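Local coordinates for protein arylmalonate decarboxylase (Bordetella bronchiseptica, PDB 3DTV) that catalyses the decarboxylation of 2-aryl-2-methylmalonates, releasing carbon dioxide and leaving 2-arylpropionates, at residues 77-82 against 132-137; 118-123 against 141-146; 123-128 against 149-154. All coordinates share one frame; numbering follows the deposited sequence.

Interaction 1 (77-82 against 132-137)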
ATOM      1  N   LEU D  77       5.909  -0.514  -8.827  1.00 34.27           N
ATOM      2  CA  LEU D  77       6.844   0.552  -9.208  1.00 36.11           C
ATOM      3  C   LEU D  77       7.534   1.112  -7.984  1.00 35.87           C
ATOM      4  O   LEU D  77       8.674   1.517  -8.027  1.00 37.13           O
ATOM      5  CB  LEU D  77       6.095   1.717  -9.834  1.00 37.55           C
ATOM      6  CG  LEU D  77       6.252   1.947 -11.298  1.00 42.15           C
ATOM      7  CD1 LEU D  77       5.462   3.234 -11.613  1.00 42.77           C
ATOM      8  CD2 LEU D  77       7.716   2.123 -11.659  1.00 40.92           C
ATOM      9  N   SER D  78       6.812   1.195  -6.880  1.00 36.41           N
ATOM     10  CA  SER D  78       7.315   1.910  -5.724  1.00 36.51           C
ATOM     11  C   SER D  78       8.291   1.097  -4.848  1.00 39.00           C
ATOM     12  O   SER D  78       8.789   1.616  -3.820  1.00 39.77           O
ATOM     13  CB  SER D  78       6.146   2.443  -4.893  1.00 38.28           C
ATOM     14  OG  SER D  78       5.320   1.414  -4.382  1.00 43.78           O
ATOM     15  N   PHE D  79       8.594  -0.155  -5.246  1.00 36.40           N
ATOM     16  CA  PHE D  79       9.632  -0.919  -4.565  1.00 35.95           C
ATOM     17  C   PHE D  79      10.478  -1.786  -5.508  1.00 37.05           C
ATOM     18  O   PHE D  79      11.544  -2.235  -5.143  1.00 37.75           O
ATOM     19  CB  PHE D  79       9.029  -1.774  -3.467  1.00 35.72           C
ATOM     20  CG  PHE D  79       8.148  -2.860  -3.963  1.00 35.95           C
ATOM     21  CD1 PHE D  79       6.755  -2.721  -3.905  1.00 33.67           C
ATOM     22  CD2 PHE D  79       8.693  -4.061  -4.458  1.00 35.88           C
ATOM     23  CE1 PHE D  79       5.930  -3.756  -4.313  1.00 35.55           C
ATOM     24  CE2 PHE D  79       7.868  -5.091  -4.902  1.00 31.96           C
ATOM     25  CZ  PHE D  79       6.506  -4.956  -4.840  1.00 34.84           C
ATOM     26  N   TYR D  80      10.004  -2.020  -6.719  1.00 37.15           N
ATOM     27  CA  TYR D  80      10.629  -2.972  -7.610  1.00 39.70           C
ATOM     28  C   TYR D  80      12.118  -2.736  -7.796  1.00 39.36           C
ATOM     29  O   TYR D  80      12.912  -3.680  -7.721  1.00 38.29           O
ATOM     30  CB  TYR D  80       9.896  -3.029  -8.956  1.00 42.78           C
ATOM     31  CG  TYR D  80      10.263  -4.207  -9.823  1.00 44.03           C
ATOM     32  CD1 TYR D  80       9.505  -5.370  -9.806  1.00 44.64           C
ATOM     33  CD2 TYR D  80      11.389  -4.162 -10.651  1.00 44.93           C
ATOM     34  CE1 TYR D  80       9.845  -6.428 -10.590  1.00 46.52           C
ATOM     35  CE2 TYR D  80      11.753  -5.212 -11.446  1.00 46.81           C
ATOM     36  CZ  TYR D  80      10.974  -6.344 -11.433  1.00 48.24           C
ATOM     37  OH  TYR D  80      11.345  -7.416 -12.243  1.00 49.88           O
ATOM     38  N   ARG D  81      12.493  -1.491  -8.040  1.00 39.30           N
ATOM     39  CA  ARG D  81      13.895  -1.107  -8.281  1.00 40.38           C
ATOM     40  C   ARG D  81      14.573  -0.596  -7.013  1.00 40.61           C
ATOM     41  O   ARG D  81      15.725  -0.190  -7.046  1.00 40.95           O
ATOM     42  CB  ARG D  81      13.998  -0.057  -9.379  1.00 41.30           C
ATOM     43  CG  ARG D  81      13.472  -0.492 -10.717  1.00 46.20           C
ATOM     44  CD  ARG D  81      14.549  -1.216 -11.519  1.00 50.81           C
ATOM     45  NE  ARG D  81      13.996  -1.910 -12.686  1.00 56.61           N
ATOM     46  CZ  ARG D  81      14.613  -2.904 -13.356  1.00 59.40           C
ATOM     47  NH1 ARG D  81      15.834  -3.339 -13.004  1.00 60.07           N
ATOM     48  NH2 ARG D  81      14.009  -3.478 -14.398  1.00 60.76           N
ATOM     49  N   GLY D  82      13.849  -0.616  -5.893  1.00 40.69           N
ATOM     50  CA  GLY D  82      14.466  -0.388  -4.605  1.00 39.71           C
ATOM     51  C   GLY D  82      14.066   0.913  -3.965  1.00 38.31           C
ATOM     52  O   GLY D  82      13.263   1.669  -4.510  1.00 37.72           O
ATOM     53  N   GLU D 132      10.697 -11.312  -3.984  1.00 45.24           N
ATOM     54  CA  GLU D 132      12.122 -11.119  -3.615  1.00 49.71           C
ATOM     55  C   GLU D 132      12.461  -9.636  -3.657  1.00 46.09           C
ATOM     56  O   GLU D 132      13.177  -9.141  -2.796  1.00 45.60           O
ATOM     57  CB  GLU D 132      13.073 -11.868  -4.551  1.00 52.12           C
ATOM     58  CG  GLU D 132      12.909 -13.396  -4.541  1.00 59.32           C
ATOM     59  CD  GLU D 132      13.594 -14.077  -5.745  1.00 61.93           C
ATOM     60  OE1 GLU D 132      13.367 -15.293  -5.935  1.00 66.50           O
ATOM     61  OE2 GLU D 132      14.335 -13.399  -6.509  1.00 64.54           O
ATOM     62  N   ARG D 133      11.962  -8.900  -4.649  1.00 44.72           N
ATOM     63  CA  ARG D 133      12.288  -7.438  -4.682  1.00 43.71           C
ATOM     64  C   ARG D 133      11.589  -6.678  -3.541  1.00 43.42           C
ATOM     65  O   ARG D 133      12.133  -5.710  -3.029  1.00 40.54           O
ATOM     66  CB  ARG D 133      11.947  -6.834  -6.046  1.00 46.59           C
ATOM     67  CG  ARG D 133      12.880  -7.294  -7.134  1.00 49.96           C
ATOM     68  CD  ARG D 133      12.217  -7.079  -8.491  1.00 53.59           C
ATOM     69  NE  ARG D 133      13.060  -7.484  -9.626  1.00 58.34           N
ATOM     70  CZ  ARG D 133      14.239  -6.924  -9.948  1.00 61.78           C
ATOM     71  NH1 ARG D 133      14.738  -5.930  -9.213  1.00 61.14           N
ATOM     72  NH2 ARG D 133      14.928  -7.357 -11.017  1.00 61.70           N
ATOM     73  N   LEU D 134      10.373  -7.118  -3.150  1.00 42.84           N
ATOM     74  CA  LEU D 134       9.738  -6.612  -1.925  1.00 43.87           C
ATOM     75  C   LEU D 134      10.600  -6.863  -0.679  1.00 45.68           C
ATOM     76  O   LEU D 134      10.826  -5.958   0.130  1.00 43.09           O
ATOM     77  CB  LEU D 134       8.393  -7.294  -1.681  1.00 46.81           C
ATOM     78  CG  LEU D 134       7.246  -6.485  -1.065  1.00 48.75           C
ATOM     79  CD1 LEU D 134       6.291  -7.336  -0.237  1.00 48.38           C
ATOM     80  CD2 LEU D 134       7.690  -5.242  -0.315  1.00 49.15           C
ATOM     81  N   ALA D 135      11.029  -8.112  -0.495  1.00 45.83           N
ATOM     82  CA  ALA D 135      11.872  -8.418   0.650  1.00 48.25           C
ATOM     83  C   ALA D 135      13.100  -7.531   0.678  1.00 49.25           C
ATOM     84  O   ALA D 135      13.470  -7.003   1.741  1.00 50.62           O
ATOM     85  CB  ALA D 135      12.283  -9.905   0.671  1.00 47.93           C
ATOM     86  N   ALA D 136      13.764  -7.410  -0.470  1.00 48.78           N
ATOM     87  CA  ALA D 136      15.015  -6.656  -0.550  1.00 49.56           C
ATOM     88  C   ALA D 136      14.765  -5.158  -0.339  1.00 49.04           C
ATOM     89  O   ALA D 136      15.577  -4.493   0.273  1.00 49.30           O
ATOM     90  CB  ALA D 136      15.685  -6.895  -1.866  1.00 50.97           C
ATOM     91  N   PHE D 137      13.636  -4.628  -0.830  1.00 45.57           N
ATOM     92  CA  PHE D 137      13.262  -3.265  -0.467  1.00 44.91           C
ATOM     93  C   PHE D 137      13.200  -3.058   1.050  1.00 47.42           C
ATOM     94  O   PHE D 137      13.774  -2.092   1.581  1.00 47.76           O
ATOM     95  CB  PHE D 137      11.934  -2.891  -1.083  1.00 43.54           C
ATOM     96  CG  PHE D 137      11.401  -1.564  -0.609  1.00 41.87           C
ATOM     97  CD1 PHE D 137      11.821  -0.385  -1.205  1.00 42.45           C
ATOM     98  CD2 PHE D 137      10.474  -1.500   0.421  1.00 40.14           C
ATOM     99  CE1 PHE D 137      11.334   0.855  -0.780  1.00 41.74           C
ATOM    100  CE2 PHE D 137       9.980  -0.270   0.843  1.00 41.26           C
ATOM    101  CZ  PHE D 137      10.415   0.901   0.257  1.00 41.63           C
TER
HETATM  102  O   HOH W   1      13.663  -3.830  -4.089  1.00 41.61           O

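Interaction 2 (118-123 against 141-146)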
ATOM      1  N   ARG D 118      10.020  -5.402  13.398  1.00 70.17           N
ATOM      2  CA  ARG D 118      11.293  -5.581  12.722  1.00 71.54           C
ATOM      3  C   ARG D 118      11.303  -6.864  11.910  1.00 70.86           C
ATOM      4  O   ARG D 118      11.878  -6.906  10.821  1.00 71.50           O
ATOM      5  CB  ARG D 118      12.439  -5.644  13.720  1.00 75.24           C
ATOM      6  CG  ARG D 118      13.777  -5.919  13.063  1.00 78.33           C
ATOM      7  CD  ARG D 118      14.698  -4.718  13.152  1.00 82.17           C
ATOM      8  NE  ARG D 118      15.950  -4.954  12.429  1.00 85.84           N
ATOM      9  CZ  ARG D 118      16.827  -5.919  12.729  1.00 88.22           C
ATOM     10  NH1 ARG D 118      16.586  -6.763  13.741  1.00 88.82           N
ATOM     11  NH2 ARG D 118      17.945  -6.048  12.005  1.00 87.55           N
ATOM     12  N   ARG D 119      10.691  -7.916  12.445  1.00 69.27           N
ATOM     13  CA  ARG D 119      10.632  -9.182  11.735  1.00 68.95           C
ATOM     14  C   ARG D 119       9.271  -9.305  11.088  1.00 64.89           C
ATOM     15  O   ARG D 119       8.250  -9.408  11.762  1.00 64.79           O
ATOM     16  CB  ARG D 119      10.945 -10.370  12.654  1.00 71.23           C
ATOM     17  CG  ARG D 119      12.358 -10.299  13.242  1.00 74.94           C
ATOM     18  CD  ARG D 119      12.808 -11.609  13.919  1.00 77.65           C
ATOM     19  NE  ARG D 119      14.054 -12.044  13.285  1.00 79.89           N
ATOM     20  CZ  ARG D 119      14.189 -13.162  12.574  1.00 80.16           C
ATOM     21  NH1 ARG D 119      13.164 -14.021  12.460  1.00 77.73           N
ATOM     22  NH2 ARG D 119      15.367 -13.431  12.002  1.00 80.42           N
ATOM     23  N   VAL D 120       9.255  -9.270   9.766  1.00 59.65           N
ATOM     24  CA  VAL D 120       7.984  -9.163   9.065  1.00 55.47           C
ATOM     25  C   VAL D 120       7.740 -10.321   8.089  1.00 53.80           C
ATOM     26  O   VAL D 120       8.569 -10.600   7.226  1.00 51.96           O
ATOM     27  CB  VAL D 120       7.862  -7.767   8.389  1.00 52.68           C
ATOM     28  CG1 VAL D 120       9.061  -7.494   7.487  1.00 51.95           C
ATOM     29  CG2 VAL D 120       6.569  -7.661   7.686  1.00 50.53           C
ATOM     30  N   ALA D 121       6.614 -11.017   8.257  1.00 52.68           N
ATOM     31  CA  ALA D 121       6.215 -12.043   7.317  1.00 52.87           C
ATOM     32  C   ALA D 121       5.428 -11.426   6.175  1.00 52.11           C
ATOM     33  O   ALA D 121       4.677 -10.460   6.383  1.00 51.57           O
ATOM     34  CB  ALA D 121       5.389 -13.132   8.010  1.00 54.78           C
ATOM     35  N   LEU D 122       5.605 -11.978   4.970  1.00 50.71           N
ATOM     36  CA  LEU D 122       5.012 -11.392   3.772  1.00 49.72           C
ATOM     37  C   LEU D 122       3.824 -12.210   3.284  1.00 48.31           C
ATOM     38  O   LEU D 122       3.894 -13.442   3.165  1.00 49.68           O
ATOM     39  CB  LEU D 122       6.087 -11.237   2.680  1.00 50.71           C
ATOM     40  CG  LEU D 122       7.447 -10.593   3.041  1.00 52.62           C
ATOM     41  CD1 LEU D 122       8.319 -10.455   1.786  1.00 53.47           C
ATOM     42  CD2 LEU D 122       7.244  -9.231   3.679  1.00 52.13           C
ATOM     43  N   ALA D 123       2.712 -11.538   3.025  1.00 46.47           N
ATOM     44  CA  ALA D 123       1.545 -12.192   2.404  1.00 44.34           C
ATOM     45  C   ALA D 123       1.067 -11.347   1.220  1.00 44.34           C
ATOM     46  O   ALA D 123       0.525 -10.260   1.404  1.00 43.48           O
ATOM     47  CB  ALA D 123       0.398 -12.396   3.420  1.00 43.39           C
ATOM     48  N   GLU D 141      15.648  -1.073   4.166  1.00 61.90           N
ATOM     49  CA  GLU D 141      15.077  -0.094   5.051  1.00 63.86           C
ATOM     50  C   GLU D 141      15.068  -0.604   6.484  1.00 64.01           C
ATOM     51  O   GLU D 141      14.313  -0.119   7.317  1.00 63.16           O
ATOM     52  CB  GLU D 141      13.671   0.286   4.572  1.00 64.83           C
ATOM     53  CG  GLU D 141      13.663   1.202   3.331  1.00 65.94           C
ATOM     54  CD  GLU D 141      14.388   2.512   3.584  1.00 68.42           C
ATOM     55  OE1 GLU D 141      15.277   2.869   2.770  1.00 68.94           O
ATOM     56  OE2 GLU D 141      14.107   3.166   4.621  1.00 69.61           O
ATOM     57  N   SER D 142      15.921  -1.591   6.742  1.00 65.77           N
ATOM     58  CA  SER D 142      16.246  -2.062   8.100  1.00 67.56           C
ATOM     59  C   SER D 142      15.306  -3.116   8.681  1.00 67.07           C
ATOM     60  O   SER D 142      15.371  -3.425   9.877  1.00 67.80           O
ATOM     61  CB  SER D 142      16.419  -0.886   9.072  1.00 69.11           C
ATOM     62  OG  SER D 142      17.590  -0.136   8.750  1.00 70.89           O
ATOM     63  N   LEU D 143      14.434  -3.670   7.837  1.00 64.95           N
ATOM     64  CA  LEU D 143      13.531  -4.738   8.265  1.00 63.44           C
ATOM     65  C   LEU D 143      14.169  -6.109   8.020  1.00 62.32           C
ATOM     66  O   LEU D 143      15.124  -6.226   7.243  1.00 62.05           O
ATOM     67  CB  LEU D 143      12.169  -4.633   7.561  1.00 62.36           C
ATOM     68  CG  LEU D 143      11.153  -3.677   8.183  1.00 63.16           C
ATOM     69  CD1 LEU D 143      11.528  -3.343   9.636  1.00 64.85           C
ATOM     70  CD2 LEU D 143      11.016  -2.396   7.390  1.00 62.58           C
ATOM     71  N   VAL D 144      13.643  -7.138   8.688  1.00 61.34           N
ATOM     72  CA  VAL D 144      14.016  -8.512   8.391  1.00 61.12           C
ATOM     73  C   VAL D 144      12.788  -9.251   7.846  1.00 60.93           C
ATOM     74  O   VAL D 144      11.933  -9.716   8.609  1.00 60.93           O
ATOM     75  CB  VAL D 144      14.598  -9.254   9.627  1.00 62.46           C
ATOM     76  CG1 VAL D 144      15.072 -10.659   9.253  1.00 62.27           C
ATOM     77  CG2 VAL D 144      15.737  -8.463  10.235  1.00 63.36           C
ATOM     78  N   PRO D 145      12.686  -9.344   6.513  1.00 60.37           N
ATOM     79  CA  PRO D 145      11.694 -10.211   5.893  1.00 60.94           C
ATOM     80  C   PRO D 145      11.908 -11.662   6.322  1.00 62.36           C
ATOM     81  O   PRO D 145      13.030 -12.162   6.243  1.00 63.19           O
ATOM     82  CB  PRO D 145      11.992 -10.074   4.401  1.00 58.76           C
ATOM     83  CG  PRO D 145      12.695  -8.816   4.265  1.00 59.49           C
ATOM     84  CD  PRO D 145      13.469  -8.598   5.517  1.00 59.40           C
ATOM     85  N   THR D 146      10.836 -12.322   6.770  1.00 64.53           N
ATOM     86  CA  THR D 146      10.892 -13.707   7.258  1.00 64.60           C
ATOM     87  C   THR D 146      10.130 -14.640   6.292  1.00 64.83           C
ATOM     88  O   THR D 146      10.577 -14.843   5.166  1.00 65.40           O
ATOM     89  CB  THR D 146      10.352 -13.818   8.694  1.00 65.14           C
ATOM     90  OG1 THR D 146       9.006 -13.317   8.739  1.00 64.17           O
ATOM     91  CG2 THR D 146      11.240 -13.040   9.680  1.00 63.35           C
TER

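Interaction 3 (123-128 against 149-154). With SO4 (sulfate ion), chain R.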
ATOM      1  N   ALA D 123       2.712 -11.538   3.025  1.00 46.47           N
ATOM      2  CA  ALA D 123       1.545 -12.192   2.404  1.00 44.34           C
ATOM      3  C   ALA D 123       1.067 -11.347   1.220  1.00 44.34           C
ATOM      4  O   ALA D 123       0.525 -10.260   1.404  1.00 43.48           O
ATOM      5  CB  ALA D 123       0.398 -12.396   3.420  1.00 43.39           C
ATOM      6  N   THR D 124       1.289 -11.842   0.007  1.00 44.01           N
ATOM      7  CA  THR D 124       1.049 -11.039  -1.196  1.00 43.36           C
ATOM      8  C   THR D 124       0.272 -11.822  -2.275  1.00 43.23           C
ATOM      9  O   THR D 124      -0.177 -12.955  -2.019  1.00 43.94           O
ATOM     10  CB  THR D 124       2.373 -10.541  -1.796  1.00 41.59           C
ATOM     11  OG1 THR D 124       3.055 -11.637  -2.392  1.00 39.64           O
ATOM     12  CG2 THR D 124       3.290  -9.866  -0.712  1.00 41.22           C
ATOM     13  N   ALA D 125       0.044 -11.172  -3.431  1.00 42.71           N
ATOM     14  CA  ALA D 125      -0.372 -11.853  -4.664  1.00 41.18           C
ATOM     15  C   ALA D 125       0.668 -11.609  -5.791  1.00 41.27           C
ATOM     16  O   ALA D 125       0.341 -11.442  -6.958  1.00 42.41           O
ATOM     17  CB  ALA D 125      -1.759 -11.436  -5.088  1.00 39.68           C
ATOM     18  N   TYR D 126       1.943 -11.596  -5.424  1.00 40.69           N
ATOM     19  CA  TYR D 126       3.007 -11.380  -6.388  1.00 39.99           C
ATOM     20  C   TYR D 126       3.681 -12.648  -6.778  1.00 42.41           C
ATOM     21  O   TYR D 126       3.726 -13.614  -5.985  1.00 44.11           O
ATOM     22  CB  TYR D 126       4.066 -10.459  -5.790  1.00 42.32           C
ATOM     23  CG  TYR D 126       3.631  -9.048  -5.535  1.00 42.73           C
ATOM     24  CD1 TYR D 126       2.913  -8.349  -6.500  1.00 44.28           C
ATOM     25  CD2 TYR D 126       3.983  -8.387  -4.359  1.00 42.09           C
ATOM     26  CE1 TYR D 126       2.527  -7.024  -6.287  1.00 45.27           C
ATOM     27  CE2 TYR D 126       3.567  -7.063  -4.119  1.00 43.94           C
ATOM     28  CZ  TYR D 126       2.846  -6.387  -5.097  1.00 43.88           C
ATOM     29  OH  TYR D 126       2.469  -5.059  -4.915  1.00 46.31           O
ATOM     30  N   ILE D 127       4.242 -12.672  -7.981  1.00 42.67           N
ATOM     31  CA  ILE D 127       5.081 -13.803  -8.397  1.00 46.99           C
ATOM     32  C   ILE D 127       6.422 -13.741  -7.606  1.00 47.05           C
ATOM     33  O   ILE D 127       6.758 -12.699  -7.016  1.00 44.02           O
ATOM     34  CB  ILE D 127       5.340 -13.793  -9.925  1.00 47.13           C
ATOM     35  CG1 ILE D 127       5.634 -15.221 -10.425  1.00 48.82           C
ATOM     36  CG2 ILE D 127       6.447 -12.744 -10.300  1.00 46.40           C
ATOM     37  CD1 ILE D 127       5.713 -15.371 -11.987  1.00 50.17           C
ATOM     38  N   ASP D 128       7.145 -14.856  -7.570  1.00 47.61           N
ATOM     39  CA  ASP D 128       8.387 -14.973  -6.776  1.00 49.84           C
ATOM     40  C   ASP D 128       9.351 -13.814  -6.936  1.00 48.60           C
ATOM     41  O   ASP D 128       9.824 -13.285  -5.944  1.00 48.05           O
ATOM     42  CB  ASP D 128       9.156 -16.227  -7.127  1.00 53.20           C
ATOM     43  CG  ASP D 128       8.524 -17.486  -6.542  1.00 58.65           C
ATOM     44  OD1 ASP D 128       8.808 -18.586  -7.057  1.00 59.86           O
ATOM     45  OD2 ASP D 128       7.749 -17.363  -5.565  1.00 60.75           O
ATOM     46  N   ARG D 149       4.253 -16.116   1.756  1.00 55.87           N
ATOM     47  CA  ARG D 149       3.270 -16.877   0.977  1.00 54.51           C
ATOM     48  C   ARG D 149       2.558 -15.911   0.084  1.00 53.06           C
ATOM     49  O   ARG D 149       2.251 -14.778   0.518  1.00 50.80           O
ATOM     50  CB  ARG D 149       2.229 -17.556   1.864  1.00 56.05           C
ATOM     51  CG  ARG D 149       2.793 -18.709   2.696  1.00 56.87           C
ATOM     52  CD  ARG D 149       3.316 -19.837   1.819  1.00 57.68           C
ATOM     53  NE  ARG D 149       3.725 -20.977   2.650  1.00 59.96           N
ATOM     54  CZ  ARG D 149       4.976 -21.226   2.976  1.00 61.63           C
ATOM     55  NH1 ARG D 149       5.916 -20.406   2.535  1.00 60.80           N
ATOM     56  NH2 ARG D 149       5.288 -22.279   3.743  1.00 62.94           N
ATOM     57  N   SER D 150       2.279 -16.362  -1.145  1.00 50.23           N
ATOM     58  CA  SER D 150       1.592 -15.530  -2.098  1.00 50.32           C
ATOM     59  C   SER D 150       0.417 -16.305  -2.645  1.00 50.44           C
ATOM     60  O   SER D 150       0.454 -17.552  -2.657  1.00 49.95           O
ATOM     61  CB  SER D 150       2.523 -15.121  -3.237  1.00 49.27           C
ATOM     62  OG  SER D 150       1.778 -14.660  -4.358  1.00 48.38           O
ATOM     63  N   LEU D 151      -0.609 -15.574  -3.107  1.00 48.04           N
ATOM     64  CA  LEU D 151      -1.708 -16.191  -3.844  1.00 47.86           C
ATOM     65  C   LEU D 151      -1.262 -16.497  -5.272  1.00 46.64           C
ATOM     66  O   LEU D 151      -1.998 -17.088  -6.037  1.00 46.03           O
ATOM     67  CB  LEU D 151      -2.943 -15.260  -3.912  1.00 47.61           C
ATOM     68  CG  LEU D 151      -3.587 -14.963  -2.558  1.00 49.99           C
ATOM     69  CD1 LEU D 151      -4.564 -13.807  -2.678  1.00 52.19           C
ATOM     70  CD2 LEU D 151      -4.256 -16.205  -1.951  1.00 51.49           C
ATOM     71  N   GLY D 152      -0.067 -16.052  -5.647  1.00 45.86           N
ATOM     72  CA  GLY D 152       0.307 -16.071  -7.043  1.00 44.85           C
ATOM     73  C   GLY D 152      -0.484 -14.995  -7.779  1.00 44.89           C
ATOM     74  O   GLY D 152      -1.377 -14.347  -7.228  1.00 44.52           O
ATOM     75  N   ILE D 153      -0.137 -14.793  -9.033  1.00 45.43           N
ATOM     76  CA  ILE D 153      -0.791 -13.774  -9.829  1.00 44.69           C
ATOM     77  C   ILE D 153      -2.324 -14.011  -9.901  1.00 45.51           C
ATOM     78  O   ILE D 153      -2.812 -15.114 -10.268  1.00 43.82           O
ATOM     79  CB  ILE D 153      -0.179 -13.701 -11.248  1.00 45.65           C
ATOM     80  CG1 ILE D 153       1.249 -13.102 -11.176  1.00 47.31           C
ATOM     81  CG2 ILE D 153      -1.058 -12.784 -12.161  1.00 43.66           C
ATOM     82  CD1 ILE D 153       2.047 -13.245 -12.514  1.00 48.64           C
ATOM     83  N   THR D 154      -3.076 -12.981  -9.504  1.00 43.29           N
ATOM     84  CA  THR D 154      -4.516 -13.103  -9.458  1.00 44.43           C
ATOM     85  C   THR D 154      -5.169 -12.021 -10.342  1.00 44.30           C
ATOM     86  O   THR D 154      -5.164 -10.855  -9.992  1.00 45.14           O
ATOM     87  CB  THR D 154      -5.040 -13.083  -8.001  1.00 44.53           C
ATOM     88  OG1 THR D 154      -4.283 -14.013  -7.193  1.00 43.33           O
ATOM     89  CG2 THR D 154      -6.478 -13.533  -7.985  1.00 46.44           C
TER
HETATM   90  S   SO4 R1009       1.624 -23.935   3.238  1.00 78.38           S
HETATM   91  O1  SO4 R1009       1.019 -23.188   2.122  1.00 78.80           O
HETATM   92  O2  SO4 R1009       0.632 -24.912   3.710  1.00 78.19           O
HETATM   93  O3  SO4 R1009       2.876 -24.566   2.802  1.00 75.28           O
HETATM   94  O4  SO4 R1009       1.864 -22.997   4.333  1.00 77.81           O
HETATM   95  O   HOH W   2      -2.041 -10.444  -8.791  1.00 46.53           O

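Interaction 1 (77-82 against 132-137)
The guanidinium of Arg133 lies flat over the ring of Tyr80, a cation-pi stack in which the two planes are turned by only 20° and the centres sit 4.0 Å apart. A chi1 of -166° carries the Tyr80 ring beside its own carbonyl carbon and toward Arg133, whose extended arm brings NE over one face of the ring. The same arginine makes a second, polar contact with this residue: NH1 donates to the carbonyl O of Tyr80 at 3.3 Å, a bent bond (140° at the hydrogen) with the acceptor tilted from the guanidinium plane. Arg133 therefore grips both the ring and the backbone of one residue.

These residues lie where a loop of the first parallel sheet's half of the chain meets helix 128-140 of the second half, the two-sheet architecture of the aspartate/glutamate racemase clan. The loop folds as a type I beta turn from Phe79 to Gly82, and Gly82 then occupies the N-cap position of helix 83-97. Between turn and helix 128-140 the packing is apolar. Leu134 sets CG over one face of the Phe79 ring, 4.2 Å from its centroid, while CB of Phe79 rests on a face of the Phe137 ring, 4.0 Å from that centroid. The edge of Phe137 meets the backbone C of Gly82. Ser105 and Leu109 of helix 104-115 also pack against Phe137. Between the polar and apolar zones, one water donates to two carbonyls, reaching O of Phe79 at 2.9 Å and O of Arg133 at 2.6 Å.

Interaction 2 (118-123 against 141-146)
A right-handed beta-alpha-beta crossover brings strand 144-150 in parallel beside strand 119-124, with helix 128-140 as the connection, and this contact is where the two strands begin to pair. The helix ends in a Schellman motif with Ser142 at C-prime, and after Leu143 the chain enters the sheet. Three backbone bonds then form the parallel ladder: Val144 N to Arg118 O at 2.8 Å, Val120 N to Val144 O at 3.0 Å, and Thr146 N to Val120 O at 2.9 Å. Strand 144-150 spends alternate residues on this ladder, which lets Pro145, lacking an N-H, sit at a position that needs none.

Arg118 extends the pairing beyond the strand. Its chain bends at chi2 (112°), bringing NE to the carbonyl O of Ser142 at 3.0 Å, while CG2 of Val144 covers a face of the guanidinium 3.7 Å above its plane. Arg119 and Val144 share one face of the sheet and run side by side; there the guanidinium of Arg119 also forms a salt bridge with Asp180. Val120 and Pro145 point to the other face, where Pro145 packs on Ala135 and Leu138 of helix 128-140. The hydroxyl of Thr146 is hydrogen-bonded to Ser181, and its methyl is directed at Arg119: CG2 approaches NH1 to 3.5 Å.

Interaction 3 (123-128 against 149-154)
At the C-terminal end of the parallel sheet, where loops leave the strands of an alpha/beta fold, strands 119-124 and 144-150 part company after one last pair of backbone bonds. Thr124 N donates to O of Arg149 at 3.1 Å, in the carbonyl plane, and Leu151 N returns the link to O of Thr124 at 2.9 Å.

Beyond them the hydroxyl of Ser150 takes over from the ladder. Turned anti to the backbone N (chi1 162°), OG donates to O of Tyr126 at 2.7 Å and accepts from N of Gly152 at 2.6 Å, so one side chain closes an ST turn in its own loop while holding the other. Thr124 forms a matching ST turn across from it: OG1 accepts from N of Tyr126 at 3.2 Å and is also bonded to Asn131 of helix 128-140.

Farther along, Ala125 packs its CB against CB of Leu151, and CB of Ile127 meets CD1 of Ile153 at the surface. A water bridges the loops, donating to O of Ala125 and accepting from N of Thr154. Arg149 bends at chi2 and leads away from the pairing to a sulfate, probably from the crystallisation liquor, which Arg173 also binds. NE of Arg149 meets sulfate O4 at the guanidinium edge, 3.2 Å away with an angle of 161° at the hydrogen.

From the N terminus, the chain first passes 77-82, the loop leading into helix 83-97, and interaction 1 closes a long excursion when helix 128-140 comes back against it. Before that helix, strand 119-124 and the residues flanking it have already supplied the first partners of interactions 2 and 3, which share Ala123. Segments 141-146 and 149-154, at the two ends of strand 144-150, then meet them in the same order, so all three contacts cross along the chain and none nests within another. Interactions 2 and 3 fasten the start and end of one strand pair, whereas interaction 1 joins the connecting helix to the other half of the molecule. Leu134 packs on both Leu122 and Thr124, and Phe79 touches Tyr126, making the three contiguous.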